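Side-chain contacts in oxidoreductase, NAD-binding/iron-sulfur cluster-binding protein (Nitratireductor pacificus pht-3B, PDB 6ZXU), which catalyses the reductive removal of halogen from organohalide substrates, probably by passing electrons through two [4Fe-4S] clusters to a bound cobalamin: residues 141-146 with 207-212; 262-267 with 271-276; 402-407 with 490-495. All coordinates share one frame; numbering follows the deposited sequence.

Interaction 1. Residues 141-146 with 207-212; sequences THALVF and ARLAVR
Helix 206-212 packs on one face of a four-stranded antiparallel sheet, and V145, on the inner strand 142-149, meets L209 and A210 there. No hydrogen bond crosses the contact. The side chains that meet here are apolar, and the four touching residues are all buried. The short segments of strand and helix cross at close to a right angle (91°), with their axes 8.5 Å apart. V145 takes part in two of the three residue pairs, one methyl to each. Its CG1 lies anti to the backbone N (chi1 -170°), and this torsion spreads the two methyls over neighbouring helix residues. V145 CG1 sits against the backbone at A210 CA, 3.9 Å away. The other branch, V145 CG2, rests on L209: it is 4.1 Å from L209 CB and also touches the carbonyl oxygen L209 O at 3.9 Å. The side chains of V145 and L209 cross at about a right angle. L209 then reaches on along the strand, and its CD1 touches A143 CB at 4.2 Å. Only this CD1 branch of L209 meets A143. Putting an alanine at V145 would probably open a gap under A210 and leave L209 CB without its methyl neighbour. V236 of the adjacent strand 232-239 touches A143, V145 and L209, and L209 also reaches C125 on the outer strand 121-126, so the helix spans more than one strand. L144 and F146 face the other way and pack on helix 168-190. The strand therefore lies between helices on its two faces, as in a layered alpha+beta sandwich, with this short helix set across the strand.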
ATOM      1  N   THR A 141       8.534 -30.713   1.866  1.00 28.22           N
ATOM      2  CA  THR A 141       7.360 -31.606   2.103  1.00 28.16           C
ATOM      3  C   THR A 141       5.935 -30.962   1.946  1.00 28.79           C
ATOM      4  O   THR A 141       4.917 -31.651   1.971  1.00 27.27           O
ATOM      5  CB  THR A 141       7.487 -32.083   3.541  1.00 30.50           C
ATOM      6  OG1 THR A 141       7.644 -30.959   4.423  1.00 26.59           O
ATOM      7  CG2 THR A 141       8.720 -32.987   3.698  1.00 30.92           C
ATOM      8  N   HIS A 142       5.900 -29.635   1.818  1.00 26.63           N
ATOM      9  CA  HIS A 142       4.689 -28.862   1.793  1.00 24.77           C
ATOM     10  C   HIS A 142       4.713 -27.767   0.774  1.00 27.27           C
ATOM     11  O   HIS A 142       5.781 -27.265   0.427  1.00 21.23           O
ATOM     12  CB  HIS A 142       4.436 -28.296   3.188  1.00 24.85           C
ATOM     13  CG  HIS A 142       4.081 -29.348   4.194  1.00 31.56           C
ATOM     14  ND1 HIS A 142       5.051 -30.016   4.938  1.00 35.79           N
ATOM     15  CD2 HIS A 142       2.877 -29.837   4.606  1.00 31.55           C
ATOM     16  CE1 HIS A 142       4.454 -30.869   5.765  1.00 36.82           C
ATOM     17  NE2 HIS A 142       3.137 -30.763   5.597  1.00 33.84           N
ATOM     18  N   ALA A 143       3.512 -27.424   0.288  1.00 25.02           N
ATOM     19  CA  ALA A 143       3.315 -26.387  -0.637  1.00 21.76           C
ATOM     20  C   ALA A 143       2.187 -25.440  -0.118  1.00 24.24           C
ATOM     21  O   ALA A 143       1.089 -25.881   0.240  1.00 21.75           O
ATOM     22  CB  ALA A 143       2.971 -26.914  -1.979  1.00 21.49           C
ATOM     23  N   LEU A 144       2.520 -24.148  -0.031  1.00 21.67           N
ATOM     24  CA  LEU A 144       1.524 -23.054  -0.005  1.00 21.65           C
ATOM     25  C   LEU A 144       1.173 -22.671  -1.408  1.00 21.93           C
ATOM     26  O   LEU A 144       2.028 -22.256  -2.148  1.00 22.00           O
ATOM     27  CB  LEU A 144       2.072 -21.870   0.728  1.00 22.22           C
ATOM     28  CG  LEU A 144       1.103 -20.701   0.848  1.00 27.48           C
ATOM     29  CD1 LEU A 144       0.230 -20.851   2.032  1.00 22.88           C
ATOM     30  CD2 LEU A 144       1.948 -19.469   1.044  1.00 36.65           C
ATOM     31  N   VAL A 145      -0.123 -22.827  -1.776  1.00 19.44           N
ATOM     32  CA  VAL A 145      -0.567 -22.582  -3.114  1.00 18.09           C
ATOM     33  C   VAL A 145      -1.529 -21.395  -3.038  1.00 19.02           C
ATOM     34  O   VAL A 145      -2.347 -21.320  -2.118  1.00 18.47           O
ATOM     35  CB  VAL A 145      -1.307 -23.784  -3.711  1.00 18.80           C
ATOM     36  CG1 VAL A 145      -1.558 -23.604  -5.178  1.00 21.16           C
ATOM     37  CG2 VAL A 145      -0.491 -25.068  -3.483  1.00 22.73           C
ATOM     38  N   PHE A 146      -1.386 -20.463  -3.957  1.00 16.94           N
ATOM     39  CA  PHE A 146      -2.267 -19.298  -4.001  1.00 16.48           C
ATOM     40  C   PHE A 146      -2.598 -18.915  -5.398  1.00 17.93           C
ATOM     41  O   PHE A 146      -1.840 -19.177  -6.325  1.00 19.44           O
ATOM     42  CB  PHE A 146      -1.715 -18.147  -3.226  1.00 16.62           C
ATOM     43  CG  PHE A 146      -0.428 -17.641  -3.776  1.00 18.21           C
ATOM     44  CD1 PHE A 146      -0.455 -16.732  -4.853  1.00 20.99           C
ATOM     45  CD2 PHE A 146       0.772 -17.994  -3.220  1.00 20.24           C
ATOM     46  CE1 PHE A 146       0.726 -16.220  -5.336  1.00 21.47           C
ATOM     47  CE2 PHE A 146       1.981 -17.524  -3.764  1.00 23.55           C
ATOM     48  CZ  PHE A 146       1.956 -16.652  -4.846  1.00 21.09           C
ATOM     49  N   ALA A 207      -0.621 -26.657 -11.580  1.00 23.23           N
ATOM     50  CA  ALA A 207      -2.016 -27.014 -11.727  1.00 23.61           C
ATOM     51  C   ALA A 207      -2.389 -28.199 -10.860  1.00 28.09           C
ATOM     52  O   ALA A 207      -3.432 -28.183 -10.157  1.00 29.20           O
ATOM     53  CB  ALA A 207      -2.357 -27.253 -13.167  1.00 27.74           C
ATOM     54  N   ARG A 208      -1.497 -29.190 -10.773  1.00 26.67           N
ATOM     55  CA  ARG A 208      -1.760 -30.329  -9.933  1.00 29.12           C
ATOM     56  C   ARG A 208      -1.866 -29.938  -8.441  1.00 25.65           C
ATOM     57  O   ARG A 208      -2.715 -30.443  -7.697  1.00 26.17           O
ATOM     58  CB  ARG A 208      -0.633 -31.396 -10.135  1.00 31.22           C
ATOM     59  CG  ARG A 208      -0.582 -32.361  -8.933  1.00 44.70           C
ATOM     60  CD  ARG A 208       0.403 -33.512  -9.119  1.00 50.71           C
ATOM     61  NE  ARG A 208       0.027 -34.152 -10.364  1.00 58.03           N
ATOM     62  CZ  ARG A 208       0.869 -34.750 -11.174  1.00 62.89           C
ATOM     63  NH1 ARG A 208       2.158 -34.810 -10.846  1.00 63.76           N
ATOM     64  NH2 ARG A 208       0.405 -35.296 -12.294  1.00 69.58           N
ATOM     65  N   LEU A 209      -0.952 -29.111  -7.995  1.00 23.13           N
ATOM     66  CA  LEU A 209      -0.941 -28.703  -6.618  1.00 23.67           C
ATOM     67  C   LEU A 209      -2.188 -27.803  -6.314  1.00 24.60           C
ATOM     68  O   LEU A 209      -2.670 -27.790  -5.169  1.00 24.87           O
ATOM     69  CB  LEU A 209       0.331 -27.925  -6.248  1.00 25.86           C
ATOM     70  CG  LEU A 209       1.664 -28.736  -6.312  1.00 26.62           C
ATOM     71  CD1 LEU A 209       2.840 -27.849  -6.042  1.00 29.29           C
ATOM     72  CD2 LEU A 209       1.645 -29.902  -5.332  1.00 29.45           C
ATOM     73  N   ALA A 210      -2.628 -27.018  -7.281  1.00 21.68           N
ATOM     74  CA  ALA A 210      -3.836 -26.206  -7.053  1.00 25.25           C
ATOM     75  C   ALA A 210      -5.061 -27.065  -6.780  1.00 24.90           C
ATOM     76  O   ALA A 210      -5.948 -26.684  -5.984  1.00 23.09           O
ATOM     77  CB  ALA A 210      -4.102 -25.296  -8.239  1.00 23.28           C
ATOM     78  N   VAL A 211      -5.162 -28.187  -7.490  1.00 25.80           N
ATOM     79  CA  VAL A 211      -6.263 -29.136  -7.238  1.00 25.06           C
ATOM     80  C   VAL A 211      -6.143 -29.839  -5.905  1.00 22.31           C
ATOM     81  O   VAL A 211      -7.095 -29.902  -5.138  1.00 23.50           O
ATOM     82  CB  VAL A 211      -6.400 -30.125  -8.364  1.00 24.66           C
ATOM     83  CG1 VAL A 211      -7.523 -31.103  -8.018  1.00 26.42           C
ATOM     84  CG2 VAL A 211      -6.699 -29.366  -9.648  1.00 23.79           C
ATOM     85  N   ARG A 212      -4.940 -30.256  -5.559  1.00 22.45           N
ATOM     86  CA  ARG A 212      -4.715 -30.981  -4.320  1.00 23.77           C
ATOM     87  C   ARG A 212      -4.881 -30.049  -3.119  1.00 26.19           C
ATOM     88  O   ARG A 212      -5.351 -30.450  -2.041  1.00 22.56           O
ATOM     89  CB  ARG A 212      -3.319 -31.596  -4.315  1.00 25.60           C
ATOM     90  CG  ARG A 212      -3.021 -32.440  -3.094  1.00 32.40           C
ATOM     91  CD  ARG A 212      -1.577 -32.969  -3.036  1.00 33.81           C
ATOM     92  NE  ARG A 212      -1.269 -33.627  -4.296  1.00 36.74           N
ATOM     93  CZ  ARG A 212      -0.035 -33.756  -4.790  1.00 44.48           C
ATOM     94  NH1 ARG A 212       0.130 -34.385  -5.968  1.00 52.44           N
ATOM     95  NH2 ARG A 212       1.020 -33.291  -4.110  1.00 40.41           N
TER

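Interaction 2. Residues 262-267 with 271-276; sequences VMLGID and PGWEDA
M263 and G272 share the one hydrogen bond across this contact. G272 N donates to M263 O at 2.8 Å, and the bond is nearly straight (169° at the hydrogen). The donor is tilted 21° from the carbonyl plane. P271 CA makes a bent, minor CA-H...O contact with the same oxygen, M263 O, at 3.5 Å. W273 CZ3 lies 3.4 Å from M263 O, which is oblique to the ring.

The second kind of contact involves sulfur. Two bends, at chi2 (62°) and chi3, fold the M263 chain over G272, with M263 SD 3.6 Å from G272 CA. M263 SD also lies at the edge of the W273 ring, a Met-aromatic contact 5.4 Å from the six-membered ring centroid.

The third kind is apolar. L264 CD2 meets W273 CZ3 edge-on at 3.5 Å, near the ring plane. P271 CB lies over one face of the same indole, offset toward its rim. W273 NE1 is hydrogen-bonded to I26 O.

G265 ends helix 260-264 in a Schellman motif, and P271 to E274 form a type I turn. The chemistry implies one directional bond with apolar and sulfur contacts round it; it probably helps to hold the turn against the helix end.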
ATOM      1  N   VAL A 262     -23.358 -17.621   1.747  1.00 18.06           N
ATOM      2  CA  VAL A 262     -22.303 -17.158   0.933  1.00 19.46           C
ATOM      3  C   VAL A 262     -22.687 -15.933   0.127  1.00 19.69           C
ATOM      4  O   VAL A 262     -21.900 -14.957   0.031  1.00 18.76           O
ATOM      5  CB  VAL A 262     -21.807 -18.298  -0.018  1.00 21.95           C
ATOM      6  CG1 VAL A 262     -20.728 -17.802  -0.931  1.00 24.46           C
ATOM      7  CG2 VAL A 262     -21.332 -19.501   0.828  1.00 20.12           C
ATOM      8  N   MET A 263     -23.857 -16.001  -0.543  1.00 21.00           N
ATOM      9  CA  MET A 263     -24.369 -14.902  -1.328  1.00 20.67           C
ATOM     10  C   MET A 263     -24.418 -13.629  -0.522  1.00 19.83           C
ATOM     11  O   MET A 263     -23.980 -12.565  -1.006  1.00 21.08           O
ATOM     12  CB  MET A 263     -25.706 -15.271  -1.915  1.00 20.62           C
ATOM     13  CG  MET A 263     -26.375 -14.157  -2.719  1.00 28.26           C
ATOM     14  SD  MET A 263     -25.522 -13.530  -4.211  1.00 34.77           S
ATOM     15  CE  MET A 263     -25.484 -15.053  -5.189  1.00 34.74           C
ATOM     16  N   LEU A 264     -24.979 -13.684   0.673  1.00 17.72           N
ATOM     17  CA  LEU A 264     -25.123 -12.490   1.485  1.00 20.88           C
ATOM     18  C   LEU A 264     -23.886 -12.094   2.289  1.00 24.21           C
ATOM     19  O   LEU A 264     -23.867 -11.011   2.897  1.00 21.71           O
ATOM     20  CB  LEU A 264     -26.303 -12.598   2.458  1.00 26.93           C
ATOM     21  CG  LEU A 264     -27.668 -12.279   1.836  1.00 27.54           C
ATOM     22  CD1 LEU A 264     -28.753 -12.348   2.903  1.00 29.28           C
ATOM     23  CD2 LEU A 264     -27.722 -10.897   1.263  1.00 30.80           C
ATOM     24  N   GLY A 265     -22.898 -12.981   2.373  1.00 22.04           N
ATOM     25  CA  GLY A 265     -21.668 -12.641   3.049  1.00 19.85           C
ATOM     26  C   GLY A 265     -21.856 -12.533   4.540  1.00 21.40           C
ATOM     27  O   GLY A 265     -21.326 -11.657   5.183  1.00 21.34           O
ATOM     28  N   ILE A 266     -22.572 -13.503   5.124  1.00 23.51           N
ATOM     29  CA  ILE A 266     -23.027 -13.350   6.517  1.00 23.85           C
ATOM     30  C   ILE A 266     -21.867 -13.227   7.506  1.00 23.31           C
ATOM     31  O   ILE A 266     -21.987 -12.566   8.569  1.00 22.74           O
ATOM     32  CB  ILE A 266     -24.023 -14.496   6.882  1.00 25.67           C
ATOM     33  CG1 ILE A 266     -24.803 -14.121   8.135  1.00 32.09           C
ATOM     34  CG2 ILE A 266     -23.381 -15.872   7.133  1.00 27.92           C
ATOM     35  CD1 ILE A 266     -25.923 -13.110   7.879  1.00 40.45           C
ATOM     36  N   ASP A 267     -20.778 -13.912   7.197  1.00 21.60           N
ATOM     37  CA  ASP A 267     -19.618 -13.920   8.091  1.00 23.44           C
ATOM     38  C   ASP A 267     -18.637 -12.800   7.812  1.00 21.76           C
ATOM     39  O   ASP A 267     -17.540 -12.789   8.314  1.00 23.53           O
ATOM     40  CB  ASP A 267     -18.921 -15.307   8.000  1.00 27.09           C
ATOM     41  CG  ASP A 267     -19.766 -16.444   8.670  1.00 33.03           C
ATOM     42  OD1 ASP A 267     -20.475 -16.155   9.726  1.00 38.27           O
ATOM     43  OD2 ASP A 267     -19.800 -17.586   8.115  1.00 37.25           O
ATOM     44  N   PRO A 271     -19.749 -10.225  -0.830  1.00 22.57           N
ATOM     45  CA  PRO A 271     -21.107 -10.617  -1.293  1.00 23.27           C
ATOM     46  C   PRO A 271     -21.070 -11.180  -2.706  1.00 22.08           C
ATOM     47  O   PRO A 271     -20.272 -10.741  -3.564  1.00 18.66           O
ATOM     48  CB  PRO A 271     -21.873  -9.299  -1.254  1.00 25.19           C
ATOM     49  CG  PRO A 271     -21.036  -8.341  -0.487  1.00 26.58           C
ATOM     50  CD  PRO A 271     -19.630  -8.786  -0.643  1.00 22.36           C
ATOM     51  N   GLY A 272     -21.959 -12.109  -2.952  1.00 20.54           N
ATOM     52  CA  GLY A 272     -22.050 -12.782  -4.213  1.00 22.21           C
ATOM     53  C   GLY A 272     -22.426 -11.920  -5.413  1.00 25.31           C
ATOM     54  O   GLY A 272     -22.125 -12.261  -6.553  1.00 24.87           O
ATOM     55  N   TRP A 273     -23.034 -10.769  -5.158  1.00 25.35           N
ATOM     56  CA  TRP A 273     -23.337  -9.822  -6.236  1.00 25.15           C
ATOM     57  C   TRP A 273     -22.229  -8.754  -6.508  1.00 27.55           C
ATOM     58  O   TRP A 273     -22.372  -7.950  -7.399  1.00 26.37           O
ATOM     59  CB  TRP A 273     -24.662  -9.098  -5.909  1.00 22.66           C
ATOM     60  CG  TRP A 273     -24.575  -8.218  -4.676  1.00 21.85           C
ATOM     61  CD1 TRP A 273     -24.142  -6.955  -4.623  1.00 29.25           C
ATOM     62  CD2 TRP A 273     -24.919  -8.569  -3.377  1.00 23.11           C
ATOM     63  NE1 TRP A 273     -24.100  -6.496  -3.316  1.00 26.90           N
ATOM     64  CE2 TRP A 273     -24.622  -7.460  -2.538  1.00 23.66           C
ATOM     65  CE3 TRP A 273     -25.448  -9.723  -2.805  1.00 26.19           C
ATOM     66  CZ2 TRP A 273     -24.851  -7.456  -1.151  1.00 27.72           C
ATOM     67  CZ3 TRP A 273     -25.736  -9.716  -1.425  1.00 26.71           C
ATOM     68  CH2 TRP A 273     -25.421  -8.588  -0.605  1.00 26.04           C
ATOM     69  N   GLU A 274     -21.176  -8.710  -5.709  1.00 26.56           N
ATOM     70  CA  GLU A 274     -20.207  -7.619  -5.816  1.00 28.60           C
ATOM     71  C   GLU A 274     -19.514  -7.611  -7.171  1.00 29.02           C
ATOM     72  O   GLU A 274     -19.406  -6.579  -7.785  1.00 29.30           O
ATOM     73  CB  GLU A 274     -19.181  -7.724  -4.715  1.00 31.19           C
ATOM     74  CG  GLU A 274     -18.525  -6.410  -4.326  1.00 42.71           C
ATOM     75  CD  GLU A 274     -17.532  -6.520  -3.139  1.00 59.17           C
ATOM     76  OE1 GLU A 274     -17.857  -6.182  -1.952  1.00 60.05           O
ATOM     77  OE2 GLU A 274     -16.378  -6.942  -3.387  1.00 53.83           O
ATOM     78  N   ASP A 275     -19.110  -8.754  -7.688  1.00 30.21           N
ATOM     79  CA  ASP A 275     -18.497  -8.818  -9.005  1.00 29.15           C
ATOM     80  C   ASP A 275     -19.380  -8.163 -10.052  1.00 32.74           C
ATOM     81  O   ASP A 275     -18.912  -7.263 -10.759  1.00 28.88           O
ATOM     82  CB  ASP A 275     -18.220 -10.256  -9.425  1.00 34.82           C
ATOM     83  CG  ASP A 275     -17.042 -10.897  -8.643  1.00 37.22           C
ATOM     84  OD1 ASP A 275     -16.247 -10.153  -8.029  1.00 39.14           O
ATOM     85  OD2 ASP A 275     -16.901 -12.164  -8.657  1.00 51.63           O
ATOM     86  N   ALA A 276     -20.636  -8.586 -10.135  1.00 27.47           N
ATOM     87  CA  ALA A 276     -21.508  -8.076 -11.189  1.00 30.54           C
ATOM     88  C   ALA A 276     -21.759  -6.592 -11.032  1.00 28.60           C
ATOM     89  O   ALA A 276     -21.747  -5.856 -11.994  1.00 31.55           O
ATOM     90  CB  ALA A 276     -22.828  -8.821 -11.197  1.00 32.32           C
TER

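Interaction 3. Residues 402-407 with 490-495; sequences PWMYYA and ILMAGL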
ATOM      1  N   PRO A 402       6.981  22.888 -10.445  1.00 23.21           N
ATOM      2  CA  PRO A 402       8.410  22.833 -10.099  1.00 22.76           C
ATOM      3  C   PRO A 402       8.664  22.779  -8.629  1.00 21.20           C
ATOM      4  O   PRO A 402       9.608  22.093  -8.182  1.00 19.97           O
ATOM      5  CB  PRO A 402       9.021  24.144 -10.740  1.00 23.06           C
ATOM      6  CG  PRO A 402       8.055  24.395 -11.865  1.00 25.43           C
ATOM      7  CD  PRO A 402       6.691  24.000 -11.395  1.00 26.93           C
ATOM      8  N   TRP A 403       7.811  23.422  -7.849  1.00 19.58           N
ATOM      9  CA  TRP A 403       8.054  23.443  -6.420  1.00 20.60           C
ATOM     10  C   TRP A 403       7.764  22.054  -5.767  1.00 19.70           C
ATOM     11  O   TRP A 403       7.971  21.936  -4.562  1.00 20.02           O
ATOM     12  CB  TRP A 403       7.204  24.545  -5.730  1.00 20.57           C
ATOM     13  CG  TRP A 403       5.759  24.524  -6.107  1.00 21.65           C
ATOM     14  CD1 TRP A 403       5.179  25.140  -7.177  1.00 22.62           C
ATOM     15  CD2 TRP A 403       4.716  23.844  -5.440  1.00 20.53           C
ATOM     16  NE1 TRP A 403       3.834  24.887  -7.186  1.00 24.97           N
ATOM     17  CE2 TRP A 403       3.555  24.070  -6.132  1.00 21.91           C
ATOM     18  CE3 TRP A 403       4.662  23.014  -4.296  1.00 21.74           C
ATOM     19  CZ2 TRP A 403       2.326  23.562  -5.708  1.00 24.19           C
ATOM     20  CZ3 TRP A 403       3.470  22.544  -3.893  1.00 19.47           C
ATOM     21  CH2 TRP A 403       2.310  22.818  -4.590  1.00 21.27           C
ATOM     22  N   MET A 404       7.205  21.101  -6.519  1.00 15.85           N
ATOM     23  CA  MET A 404       6.927  19.720  -6.009  1.00 16.36           C
ATOM     24  C   MET A 404       8.202  18.812  -6.121  1.00 17.81           C
ATOM     25  O   MET A 404       8.272  17.770  -5.492  1.00 17.62           O
ATOM     26  CB  MET A 404       5.813  19.067  -6.800  1.00 14.91           C
ATOM     27  CG  MET A 404       4.457  19.760  -6.676  1.00 17.77           C
ATOM     28  SD  MET A 404       3.278  18.927  -7.730  1.00 21.38           S
ATOM     29  CE  MET A 404       1.771  19.802  -7.336  1.00 18.56           C
ATOM     30  N   TYR A 405       9.209  19.243  -6.898  1.00 13.94           N
ATOM     31  CA  TYR A 405      10.470  18.553  -6.979  1.00 15.92           C
ATOM     32  C   TYR A 405      11.381  19.022  -5.879  1.00 15.43           C
ATOM     33  O   TYR A 405      11.395  20.202  -5.521  1.00 15.61           O
ATOM     34  CB  TYR A 405      11.136  18.776  -8.344  1.00 15.86           C
ATOM     35  CG  TYR A 405      10.428  18.196  -9.544  1.00 16.48           C
ATOM     36  CD1 TYR A 405       9.302  18.800 -10.072  1.00 18.79           C
ATOM     37  CD2 TYR A 405      10.907  17.078 -10.167  1.00 17.00           C
ATOM     38  CE1 TYR A 405       8.676  18.288 -11.193  1.00 17.20           C
ATOM     39  CE2 TYR A 405      10.303  16.560 -11.304  1.00 17.73           C
ATOM     40  CZ  TYR A 405       9.218  17.157 -11.829  1.00 18.40           C
ATOM     41  OH  TYR A 405       8.639  16.658 -12.943  1.00 19.26           O
ATOM     42  N   TYR A 406      12.176  18.125  -5.340  1.00 13.32           N
ATOM     43  CA  TYR A 406      13.245  18.508  -4.431  1.00 14.12           C
ATOM     44  C   TYR A 406      14.255  19.429  -5.124  1.00 13.56           C
ATOM     45  O   TYR A 406      14.390  19.432  -6.339  1.00 13.86           O
ATOM     46  CB  TYR A 406      13.996  17.296  -3.921  1.00 17.39           C
ATOM     47  CG  TYR A 406      13.230  16.397  -2.976  1.00 16.76           C
ATOM     48  CD1 TYR A 406      13.028  16.774  -1.669  1.00 15.33           C
ATOM     49  CD2 TYR A 406      12.797  15.132  -3.392  1.00 16.37           C
ATOM     50  CE1 TYR A 406      12.307  15.935  -0.824  1.00 16.52           C
ATOM     51  CE2 TYR A 406      12.109  14.301  -2.566  1.00 15.59           C
ATOM     52  CZ  TYR A 406      11.874  14.703  -1.295  1.00 17.54           C
ATOM     53  OH  TYR A 406      11.232  13.841  -0.416  1.00 18.71           O
ATOM     54  N   ALA A 407      14.927  20.240  -4.351  1.00 14.19           N
ATOM     55  CA  ALA A 407      15.916  21.198  -4.911  1.00 16.65           C
ATOM     56  C   ALA A 407      17.184  20.533  -5.429  1.00 17.49           C
ATOM     57  O   ALA A 407      17.730  20.911  -6.476  1.00 17.86           O
ATOM     58  CB  ALA A 407      16.251  22.243  -3.881  1.00 16.42           C
ATOM     59  N   ILE A 490      -0.576  14.613  -4.111  1.00 11.84           N
ATOM     60  CA  ILE A 490      -1.805  13.993  -3.578  1.00 14.59           C
ATOM     61  C   ILE A 490      -2.899  15.076  -3.439  1.00 14.30           C
ATOM     62  O   ILE A 490      -4.044  14.852  -3.814  1.00 11.98           O
ATOM     63  CB  ILE A 490      -1.583  13.290  -2.230  1.00 12.05           C
ATOM     64  CG1 ILE A 490      -0.571  12.155  -2.396  1.00 11.79           C
ATOM     65  CG2 ILE A 490      -2.869  12.740  -1.681  1.00 11.60           C
ATOM     66  CD1 ILE A 490      -0.001  11.734  -1.046  1.00 15.38           C
ATOM     67  N   LEU A 491      -2.514  16.255  -2.934  1.00 15.02           N
ATOM     68  CA  LEU A 491      -3.491  17.353  -2.756  1.00 13.83           C
ATOM     69  C   LEU A 491      -4.009  17.870  -4.106  1.00 14.69           C
ATOM     70  O   LEU A 491      -5.210  17.975  -4.283  1.00 14.21           O
ATOM     71  CB  LEU A 491      -2.867  18.470  -2.024  1.00 13.84           C
ATOM     72  CG  LEU A 491      -3.823  19.598  -1.729  1.00 14.28           C
ATOM     73  CD1 LEU A 491      -4.824  19.256  -0.633  1.00 15.81           C
ATOM     74  CD2 LEU A 491      -3.014  20.826  -1.326  1.00 15.92           C
ATOM     75  N   MET A 492      -3.114  18.189  -5.009  1.00 14.73           N
ATOM     76  CA  MET A 492      -3.496  18.750  -6.343  1.00 15.41           C
ATOM     77  C   MET A 492      -4.214  17.767  -7.252  1.00 14.96           C
ATOM     78  O   MET A 492      -5.069  18.143  -8.022  1.00 14.90           O
ATOM     79  CB  MET A 492      -2.309  19.307  -7.073  1.00 15.59           C
ATOM     80  CG  MET A 492      -1.709  20.590  -6.464  1.00 17.14           C
ATOM     81  SD  MET A 492      -3.011  21.834  -6.115  1.00 22.60           S
ATOM     82  CE  MET A 492      -2.088  22.473  -4.712  1.00 32.70           C
ATOM     83  N   ALA A 493      -3.940  16.475  -7.100  1.00 15.41           N
ATOM     84  CA  ALA A 493      -4.657  15.390  -7.827  1.00 13.43           C
ATOM     85  C   ALA A 493      -5.992  15.052  -7.248  1.00 16.56           C
ATOM     86  O   ALA A 493      -6.692  14.231  -7.807  1.00 17.97           O
ATOM     87  CB  ALA A 493      -3.765  14.154  -7.910  1.00 13.66           C
ATOM     88  N   GLY A 494      -6.430  15.741  -6.163  1.00 13.61           N
ATOM     89  CA  GLY A 494      -7.717  15.539  -5.608  1.00 14.76           C
ATOM     90  C   GLY A 494      -7.901  14.149  -5.007  1.00 14.91           C
ATOM     91  O   GLY A 494      -8.991  13.616  -5.032  1.00 13.52           O
ATOM     92  N   LEU A 495      -6.877  13.664  -4.309  1.00 13.91           N
ATOM     93  CA  LEU A 495      -6.989  12.336  -3.610  1.00 15.24           C
ATOM     94  C   LEU A 495      -7.071  12.455  -2.116  1.00 15.96           C
ATOM     95  O   LEU A 495      -7.442  11.490  -1.476  1.00 17.48           O
ATOM     96  CB  LEU A 495      -5.860  11.407  -4.027  1.00 14.32           C
ATOM     97  CG  LEU A 495      -5.807  11.019  -5.495  1.00 15.58           C
ATOM     98  CD1 LEU A 495      -4.585  10.229  -5.761  1.00 18.13           C
ATOM     99  CD2 LEU A 495      -7.026  10.332  -5.971  1.00 18.78           C
TER
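M492, near the end of helix 486-492, meets M404 of the 3-10 segment 402-404. M492 has more surface buried here than any other residue. M404 comes next and W403 third. No hydrogen bond joins the two segments. The contact is made by side chains alone: the nearest CA atoms, those of M404 and M492, are 10.5 Å apart. M404 spans much of that distance. Beyond CG its chain is fully extended (chi2 177°, chi3 176°), which carries the methyl across to the helix. M404 CE lands on the root of the other methionine: it is 3.7 Å from M492 CG and 4.1 Å from M492 CB. The two side chains cross at a slant. M492 itself is bent at chi2 and chi3, and the bend sends its methyl toward the indole of W403. M492 CE comes to the ring edge, near the ring plane, 4.4 Å from W403 CH2. One face of that indole carries M404 CG, offset toward the rim. M404 thus takes a face of the ring and M492 its edge.

The contact forms part of the surroundings of the cobalamin pocket. W403, Y406, I490 and L491 belong to that pocket. The side chain of W403 lies about 4 Å from the bound cobalamin, and Y406 OH is hydrogen-bonded to the cobalamin. Just beyond M492 the helix ends in a Schellman motif, in which G494, with positive phi, is hydrogen-bonded back to L491. The loop is tied to the chain just before the helix by backbone hydrogen bonds between M404 and I485 and between Y406 and E483.

The polar edge of W403 turns to its own loop, where W403 NE1 is hydrogen-bonded to E401 OE1.

In the fold
The three contacts follow one another along the chain without touching. Interactions 1 and 2 are the nearer pair, with centres 26 Å apart and nearest atoms about 16 Å apart. Both lie away from the annotated sites. Interaction 3 lies at the cobalamin pocket. Its centre is 45 Å from that of interaction 1, across the centre of the chain, and 39 Å from that of interaction 2. Interaction 1 belongs to the sheet of strand 142-149. Interaction 3 packs beside a second sheet, that of strand 394-399, with the same strand order. That likeness is consistent with two related domains, and the cobalamin pocket draws residues from around the second sheet and from the iron-sulfur region.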